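Local coordinates for protein transcriptional regulator, LYSR family (Neisseria meningitidis, PDB 4AB5) that probably controls transcription of methionine-biosynthesis genes by binding DNA, and is represented here by its regulatory domain alone, without the DNA-binding domain, at residues G51-Q55 against H56-L60; I141-I144 against Q145-S149; W159-M162 against P163-K167. One frame throughout, in Å; residues are numbered along the deposited sequence.

Interaction 1 of 3, residues G51-Q55 against H56-L60; sequences GLLLQ and HRADL
R57 folds back over the end of helix 50-54, with its CB, CG and guanidinium lying against L52 and Q55. The backbone itself sets CB 3.5 Å from CD2 of L52. A chi1 of -61° then turns CG beside the backbone N and brings it to 3.8 Å from CB of Q55. Bends at chi2 and chi3 lay the guanidinium over the leucine, whose CD2 sits under one face, offset toward the rim: NE and CZ are each 3.8 Å from that methyl and NH2 is 3.7 Å from it. At the tip, NH1 is 3.1 Å from OE1 of Q55; the angle is too poor for a hydrogen bond, although the amide and guanidinium planes are only 18° apart and the two side chains run side by side. Beneath them the chain turns in a Schellman motif: R57 N gives its hydrogen to L52 O at 2.8 Å, and H56 N bonds to L53 O. H56 carries the positive phi of this turn, a role more often given to glycine. A58 then brings CB to 3.9 Å from CB of L52, a small residue where the chain must pass close to the helix, while D59 turns away to a salt bridge with R11 of strand 8-13. The chemistry implies a helix end where the turn takes up the oxygens of L52 and L53, with leucine, alanine and arginine methylenes closing an apolar seam before strand 60-63.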
loop_
_atom_site.group_PDB
_atom_site.type_symbol
_atom_site.label_atom_id
_atom_site.label_comp_id
_atom_site.label_asym_id
_atom_site.label_seq_id
_atom_site.Cartn_x
_atom_site.Cartn_y
_atom_site.Cartn_z
ATOM N N GLY B 51 1.619 -0.043 23.986
ATOM C CA GLY B 51 2.203 1.072 24.720
ATOM C C GLY B 51 1.424 2.356 24.542
ATOM O O GLY B 51 1.188 3.076 25.511
ATOM N N LEU B 52 0.978 2.620 23.300
ATOM C CA LEU B 52 0.192 3.801 22.931
ATOM C C LEU B 52 -1.129 3.876 23.703
ATOM O O LEU B 52 -1.566 4.977 24.033
ATOM C CB LEU B 52 -0.087 3.838 21.431
ATOM C CG LEU B 52 1.039 4.215 20.456
ATOM C CD1 LEU B 52 0.639 3.841 19.083
ATOM C CD2 LEU B 52 1.426 5.703 20.482
ATOM N N LEU B 53 -1.746 2.707 24.008
ATOM C CA LEU B 53 -2.994 2.599 24.789
ATOM C C LEU B 53 -2.754 3.062 26.220
ATOM O O LEU B 53 -3.514 3.883 26.734
ATOM C CB LEU B 53 -3.547 1.155 24.807
ATOM C CG LEU B 53 -3.932 0.509 23.485
ATOM C CD1 LEU B 53 -4.191 -0.963 23.669
ATOM C CD2 LEU B 53 -5.154 1.155 22.905
ATOM N N LEU B 54 -1.672 2.554 26.847
ATOM C CA LEU B 54 -1.261 2.904 28.207
ATOM C C LEU B 54 -0.966 4.400 28.272
ATOM O O LEU B 54 -1.348 5.056 29.234
ATOM C CB LEU B 54 -0.003 2.110 28.613
ATOM C CG LEU B 54 -0.082 0.580 28.602
ATOM C CD1 LEU B 54 1.307 -0.030 28.653
ATOM C CD2 LEU B 54 -0.889 0.061 29.762
ATOM N N GLN B 55 -0.346 4.939 27.207
ATOM C CA GLN B 55 0.024 6.345 27.084
ATOM C C GLN B 55 -1.124 7.277 26.662
ATOM O O GLN B 55 -0.892 8.480 26.527
ATOM C CB GLN B 55 1.231 6.492 26.148
ATOM C CG GLN B 55 2.533 6.023 26.771
ATOM C CD GLN B 55 3.667 5.956 25.782
ATOM O OE1 GLN B 55 3.536 6.304 24.605
ATOM N NE2 GLN B 55 4.817 5.503 26.247
ATOM N N HIS B 56 -2.355 6.736 26.474
ATOM C CA HIS B 56 -3.557 7.472 26.040
ATOM C C HIS B 56 -3.377 8.165 24.671
ATOM O O HIS B 56 -4.034 9.162 24.358
ATOM C CB HIS B 56 -4.077 8.425 27.132
ATOM C CG HIS B 56 -4.686 7.715 28.298
ATOM N ND1 HIS B 56 -6.051 7.710 28.500
ATOM C CD2 HIS B 56 -4.095 6.999 29.284
ATOM C CE1 HIS B 56 -6.248 7.006 29.603
ATOM N NE2 HIS B 56 -5.102 6.553 30.104
ATOM N N ARG B 57 -2.493 7.595 23.854
ATOM C CA ARG B 57 -2.156 8.071 22.518
ATOM C C ARG B 57 -2.991 7.339 21.463
ATOM O O ARG B 57 -2.999 7.750 20.299
ATOM C CB ARG B 57 -0.656 7.880 22.257
ATOM C CG ARG B 57 0.268 8.632 23.213
ATOM C CD ARG B 57 1.000 9.799 22.568
ATOM N NE ARG B 57 1.843 9.405 21.434
ATOM C CZ ARG B 57 3.087 8.943 21.537
ATOM N NH1 ARG B 57 3.650 8.787 22.729
ATOM N NH2 ARG B 57 3.773 8.624 20.448
ATOM N N ALA B 58 -3.688 6.254 21.878
ATOM C CA ALA B 58 -4.559 5.417 21.042
ATOM C C ALA B 58 -5.651 4.782 21.912
ATOM O O ALA B 58 -5.441 4.591 23.111
ATOM C CB ALA B 58 -3.748 4.334 20.338
ATOM N N ASP B 59 -6.806 4.444 21.303
ATOM C CA ASP B 59 -7.970 3.863 21.995
ATOM C C ASP B 59 -8.186 2.368 21.704
ATOM O O ASP B 59 -8.760 1.661 22.536
ATOM C CB ASP B 59 -9.237 4.680 21.703
ATOM C CG ASP B 59 -9.038 6.173 21.867
ATOM O OD1 ASP B 59 -9.047 6.650 23.021
ATOM O OD2 ASP B 59 -8.841 6.861 20.841
ATOM N N LEU B 60 -7.690 1.886 20.556
ATOM C CA LEU B 60 -7.771 0.477 20.167
ATOM C C LEU B 60 -6.533 0.107 19.352
ATOM O O LEU B 60 -6.108 0.889 18.494
ATOM C CB LEU B 60 -9.060 0.198 19.386
ATOM C CG LEU B 60 -9.465 -1.255 19.150
ATOM C CD1 LEU B 60 -10.968 -1.398 19.225
ATOM C CD2 LEU B 60 -8.993 -1.743 17.779
#

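Interaction 2 of 3, residues I141-I144 against Q145-S149; sequences IAII and QLVAS
The peptide groups are the flat units that meet between I141-I144 and Q145-S149, since no ring takes part. Q145 N bonds to I141 O at 3.3 Å and V147 N to I143 O at 2.9 Å; L146 N to A142 O and A148 N to I144 O complete this run of alpha-helical bonds. The one flat side-chain group is the carboxamide of Q145. A chi1 of -67° sets its CG 3.4 Å from I141 O, and a bend at chi2 (-54°) carries the amide outward, where OE1 accepts a hydrogen bond from R31 NH2 of the second subunit. One turn on, S149 swings its hydroxyl back, and OG donates to Q145 O at 2.7 Å, supplementing the weak bonds made by its own backbone N. On another side of the helix, I143 and V147 meet through their CG2 methyls at 4.2 Å, and both pack on I109 and A154. Branched aliphatic residues suit that buried side, and small A148 suits the approach of R31 from the partner. The chemistry thus implies a subunit contact of mixed character: the glutamine amide makes the main polar grip on R31 of the second subunit, S149 OG adds a weak bond to the same arginine, and apolar packing such as I141 on F20 of the second subunit accompanies them.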
loop_
_atom_site.group_PDB
_atom_site.type_symbol
_atom_site.label_atom_id
_atom_site.label_comp_id
_atom_site.label_asym_id
_atom_site.label_seq_id
_atom_site.Cartn_x
_atom_site.Cartn_y
_atom_site.Cartn_z
ATOM N N ILE B 141 1.263 -5.754 -3.601
ATOM C CA ILE B 141 1.246 -5.878 -5.060
ATOM C C ILE B 141 2.670 -5.933 -5.650
ATOM O O ILE B 141 2.902 -6.675 -6.607
ATOM C CB ILE B 141 0.321 -4.832 -5.743
ATOM C CG1 ILE B 141 0.779 -3.370 -5.478
ATOM C CG2 ILE B 141 -1.143 -5.058 -5.336
ATOM C CD1 ILE B 141 0.070 -2.300 -6.316
ATOM N N ALA B 142 3.619 -5.196 -5.035
ATOM C CA ALA B 142 5.021 -5.182 -5.440
ATOM C C ALA B 142 5.726 -6.458 -4.961
ATOM O O ALA B 142 6.527 -7.002 -5.713
ATOM C CB ALA B 142 5.720 -3.943 -4.907
ATOM N N ILE B 143 5.394 -6.957 -3.738
ATOM C CA ILE B 143 5.928 -8.216 -3.207
ATOM C C ILE B 143 5.608 -9.372 -4.167
ATOM O O ILE B 143 6.529 -10.083 -4.570
ATOM C CB ILE B 143 5.473 -8.518 -1.745
ATOM C CG1 ILE B 143 6.081 -7.484 -0.750
ATOM C CG2 ILE B 143 5.837 -9.977 -1.335
ATOM C CD1 ILE B 143 5.611 -7.579 0.706
ATOM N N ILE B 144 4.319 -9.518 -4.563
ATOM C CA ILE B 144 3.843 -10.553 -5.478
ATOM C C ILE B 144 4.546 -10.508 -6.827
ATOM O O ILE B 144 4.983 -11.558 -7.301
ATOM C CB ILE B 144 2.278 -10.613 -5.539
ATOM C CG1 ILE B 144 1.741 -11.474 -4.383
ATOM C CG2 ILE B 144 1.736 -11.145 -6.887
ATOM C CD1 ILE B 144 1.047 -10.745 -3.390
ATOM N N GLN B 145 4.715 -9.302 -7.414
ATOM C CA GLN B 145 5.403 -9.167 -8.716
ATOM C C GLN B 145 6.880 -9.513 -8.651
ATOM O O GLN B 145 7.410 -10.058 -9.604
ATOM C CB GLN B 145 5.179 -7.795 -9.364
ATOM C CG GLN B 145 3.738 -7.527 -9.802
ATOM C CD GLN B 145 3.142 -8.580 -10.709
ATOM O OE1 GLN B 145 3.786 -9.100 -11.620
ATOM N NE2 GLN B 145 1.877 -8.886 -10.496
ATOM N N LEU B 146 7.526 -9.228 -7.509
ATOM C CA LEU B 146 8.925 -9.553 -7.250
ATOM C C LEU B 146 9.083 -11.074 -7.079
ATOM O O LEU B 146 10.015 -11.662 -7.639
ATOM C CB LEU B 146 9.431 -8.809 -6.004
ATOM C CG LEU B 146 9.766 -7.327 -6.166
ATOM C CD1 LEU B 146 10.072 -6.715 -4.830
ATOM C CD2 LEU B 146 10.927 -7.109 -7.120
ATOM N N VAL B 147 8.141 -11.709 -6.351
ATOM C CA VAL B 147 8.116 -13.162 -6.153
ATOM C C VAL B 147 7.923 -13.861 -7.530
ATOM O O VAL B 147 8.707 -14.743 -7.881
ATOM C CB VAL B 147 7.076 -13.608 -5.073
ATOM C CG1 VAL B 147 6.968 -15.121 -5.000
ATOM C CG2 VAL B 147 7.433 -13.056 -3.692
ATOM N N ALA B 148 6.931 -13.399 -8.322
ATOM C CA ALA B 148 6.590 -13.909 -9.662
ATOM C C ALA B 148 7.740 -13.810 -10.671
ATOM O O ALA B 148 7.829 -14.629 -11.592
ATOM C CB ALA B 148 5.366 -13.185 -10.194
ATOM N N SER B 149 8.614 -12.802 -10.497
ATOM C CA SER B 149 9.781 -12.540 -11.354
ATOM C C SER B 149 11.025 -13.298 -10.847
ATOM O O SER B 149 12.131 -13.071 -11.348
ATOM C CB SER B 149 10.052 -11.040 -11.426
ATOM O OG SER B 149 8.907 -10.333 -11.882
#

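Interaction 3 of 3, residues W159-M162 against P163-K167; sequences WTVM and PYLEK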
loop_
_atom_site.group_PDB
_atom_site.type_symbol
_atom_site.label_atom_id
_atom_site.label_comp_id
_atom_site.label_asym_id
_atom_site.label_seq_id
_atom_site.Cartn_x
_atom_site.Cartn_y
_atom_site.Cartn_z
ATOM N N TRP B 159 -5.537 -15.517 2.585
ATOM C CA TRP B 159 -6.556 -14.630 2.025
ATOM C C TRP B 159 -6.001 -13.530 1.089
ATOM O O TRP B 159 -6.650 -13.210 0.094
ATOM C CB TRP B 159 -7.499 -14.064 3.107
ATOM C CG TRP B 159 -6.815 -13.266 4.173
ATOM C CD1 TRP B 159 -6.419 -13.712 5.397
ATOM C CD2 TRP B 159 -6.465 -11.875 4.116
ATOM N NE1 TRP B 159 -5.839 -12.687 6.108
ATOM C CE2 TRP B 159 -5.833 -11.554 5.335
ATOM C CE3 TRP B 159 -6.614 -10.865 3.143
ATOM C CZ2 TRP B 159 -5.361 -10.266 5.618
ATOM C CZ3 TRP B 159 -6.135 -9.596 3.419
ATOM C CH2 TRP B 159 -5.520 -9.306 4.645
ATOM N N THR B 160 -4.805 -12.981 1.401
ATOM C CA THR B 160 -4.123 -11.944 0.602
ATOM C C THR B 160 -3.617 -12.537 -0.732
ATOM O O THR B 160 -3.717 -11.890 -1.776
ATOM C CB THR B 160 -2.897 -11.382 1.372
ATOM O OG1 THR B 160 -3.171 -11.280 2.765
ATOM C CG2 THR B 160 -2.439 -10.037 0.838
ATOM N N VAL B 161 -3.022 -13.740 -0.653
ATOM C CA VAL B 161 -2.409 -14.501 -1.735
ATOM C C VAL B 161 -3.432 -14.986 -2.777
ATOM O O VAL B 161 -3.130 -14.967 -3.975
ATOM C CB VAL B 161 -1.555 -15.651 -1.113
ATOM C CG1 VAL B 161 -1.196 -16.737 -2.123
ATOM C CG2 VAL B 161 -0.301 -15.095 -0.459
HETATM N N MSE B 162 -4.618 -15.435 -2.317
HETATM C CA MSE B 162 -5.703 -15.983 -3.141
HETATM C C MSE B 162 -6.021 -15.288 -4.497
HETATM O O MSE B 162 -5.996 -16.012 -5.492
HETATM C CB MSE B 162 -6.946 -16.318 -2.306
HETATM C CG MSE B 162 -7.754 -17.485 -2.854
HETATM SE SE MSE B 162 -9.686 -17.102 -2.839
HETATM C CE MSE B 162 -9.732 -15.426 -3.966
ATOM N N PRO B 163 -6.242 -13.941 -4.623
ATOM C CA PRO B 163 -6.485 -13.367 -5.972
ATOM C C PRO B 163 -5.333 -13.531 -6.973
ATOM O O PRO B 163 -5.573 -13.597 -8.175
ATOM C CB PRO B 163 -6.724 -11.876 -5.694
ATOM C CG PRO B 163 -7.070 -11.791 -4.264
ATOM C CD PRO B 163 -6.338 -12.897 -3.578
ATOM N N TYR B 164 -4.093 -13.603 -6.479
ATOM C CA TYR B 164 -2.889 -13.728 -7.305
ATOM C C TYR B 164 -2.591 -15.140 -7.818
ATOM O O TYR B 164 -1.866 -15.288 -8.803
ATOM C CB TYR B 164 -1.687 -13.081 -6.599
ATOM C CG TYR B 164 -1.995 -11.672 -6.138
ATOM C CD1 TYR B 164 -2.042 -10.616 -7.045
ATOM C CD2 TYR B 164 -2.289 -11.402 -4.809
ATOM C CE1 TYR B 164 -2.322 -9.319 -6.629
ATOM C CE2 TYR B 164 -2.574 -10.109 -4.380
ATOM C CZ TYR B 164 -2.592 -9.071 -5.296
ATOM O OH TYR B 164 -2.886 -7.795 -4.892
ATOM N N LEU B 165 -3.170 -16.166 -7.171
ATOM C CA LEU B 165 -3.027 -17.565 -7.574
ATOM C C LEU B 165 -3.848 -17.778 -8.836
ATOM O O LEU B 165 -3.438 -18.524 -9.724
ATOM C CB LEU B 165 -3.515 -18.519 -6.470
ATOM C CG LEU B 165 -2.835 -18.419 -5.107
ATOM C CD1 LEU B 165 -3.688 -19.045 -4.039
ATOM C CD2 LEU B 165 -1.460 -19.052 -5.122
ATOM N N GLU B 166 -4.998 -17.080 -8.915
ATOM C CA GLU B 166 -5.945 -17.101 -10.036
ATOM C C GLU B 166 -5.303 -16.512 -11.301
ATOM O O GLU B 166 -5.552 -17.008 -12.402
ATOM C CB GLU B 166 -7.220 -16.315 -9.671
ATOM C CG GLU B 166 -7.883 -16.760 -8.368
ATOM C CD GLU B 166 -9.143 -16.026 -7.938
ATOM O OE1 GLU B 166 -9.287 -14.823 -8.261
ATOM O OE2 GLU B 166 -9.968 -16.650 -7.234
ATOM N N LYS B 167 -4.448 -15.479 -11.130
ATOM C CA LYS B 167 -3.736 -14.786 -12.206
ATOM C C LYS B 167 -2.455 -15.526 -12.653
ATOM O O LYS B 167 -1.829 -15.130 -13.638
ATOM C CB LYS B 167 -3.444 -13.324 -11.808
ATOM C CG LYS B 167 -4.672 -12.576 -11.282
ATOM C CD LYS B 167 -4.495 -11.070 -11.265
ATOM C CE LYS B 167 -5.588 -10.380 -10.483
ATOM N NZ LYS B 167 -5.307 -10.360 -9.023
#
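V161 and L165 form the tight side of this helical turn. A chi1 of 164° swings CG1 of V161 away from the backbone N, to 3.8 Å from both CG and CD2 of L165, and the two aliphatic side chains cross at a slant. P163 has no hydrogen to offer the preceding turn; instead its CD sits 3.3 Å from T160 O. That same carbonyl oxygen lies at the edge of the Y164 ring, near its plane, 3.4 Å from CE2. Around the resulting kink the bonding is loose: Y164 N and L165 N both make weak bonds to V161 O, and L165 N also bonds to M162 O at 3.3 Å. The solvent side is looser still. The selenomethionine M162 bends its chain so that CE comes 3.5 Å from OE2 of the exposed E166, a mere packing contact, and K167 NZ reaches back only weakly to P163 O. Charged residues suit this outer side. Inward, V161 rests on V83 and I85 of strand 72-86 and joins L165 against H172 of strand 171-189, while W159 meets Y80 of strand 72-86 edge-to-face. Y164 packs on I141 and I144 of helix 140-148, where T160 also meets T140.

How the interactions relate
The three contacts follow one another along a single regulatory domain of the LysR family, which has a periplasmic-binding-protein-like fold. Interaction 1 closes helix 50-54 ahead of strand 60-63, and its centre is 35 Å from those of interactions 2 and 3, on the opposite side of the chain's centre. Interactions 2 and 3 are neighbours, with centres 12 Å apart. Their helices, 140-148 and 158-166, are linked through strand 154-157 and touch where Y164 OH lies 3.3 Å from I141 CG2 and Y164 CD2 lies 3.7 Å from I144 CD1. Of the three, interaction 2 alone reaches the second subunit, so helix 140-148 meets both that subunit and helix 158-166, and a shift at the interface could perhaps be felt by the neighbouring helix.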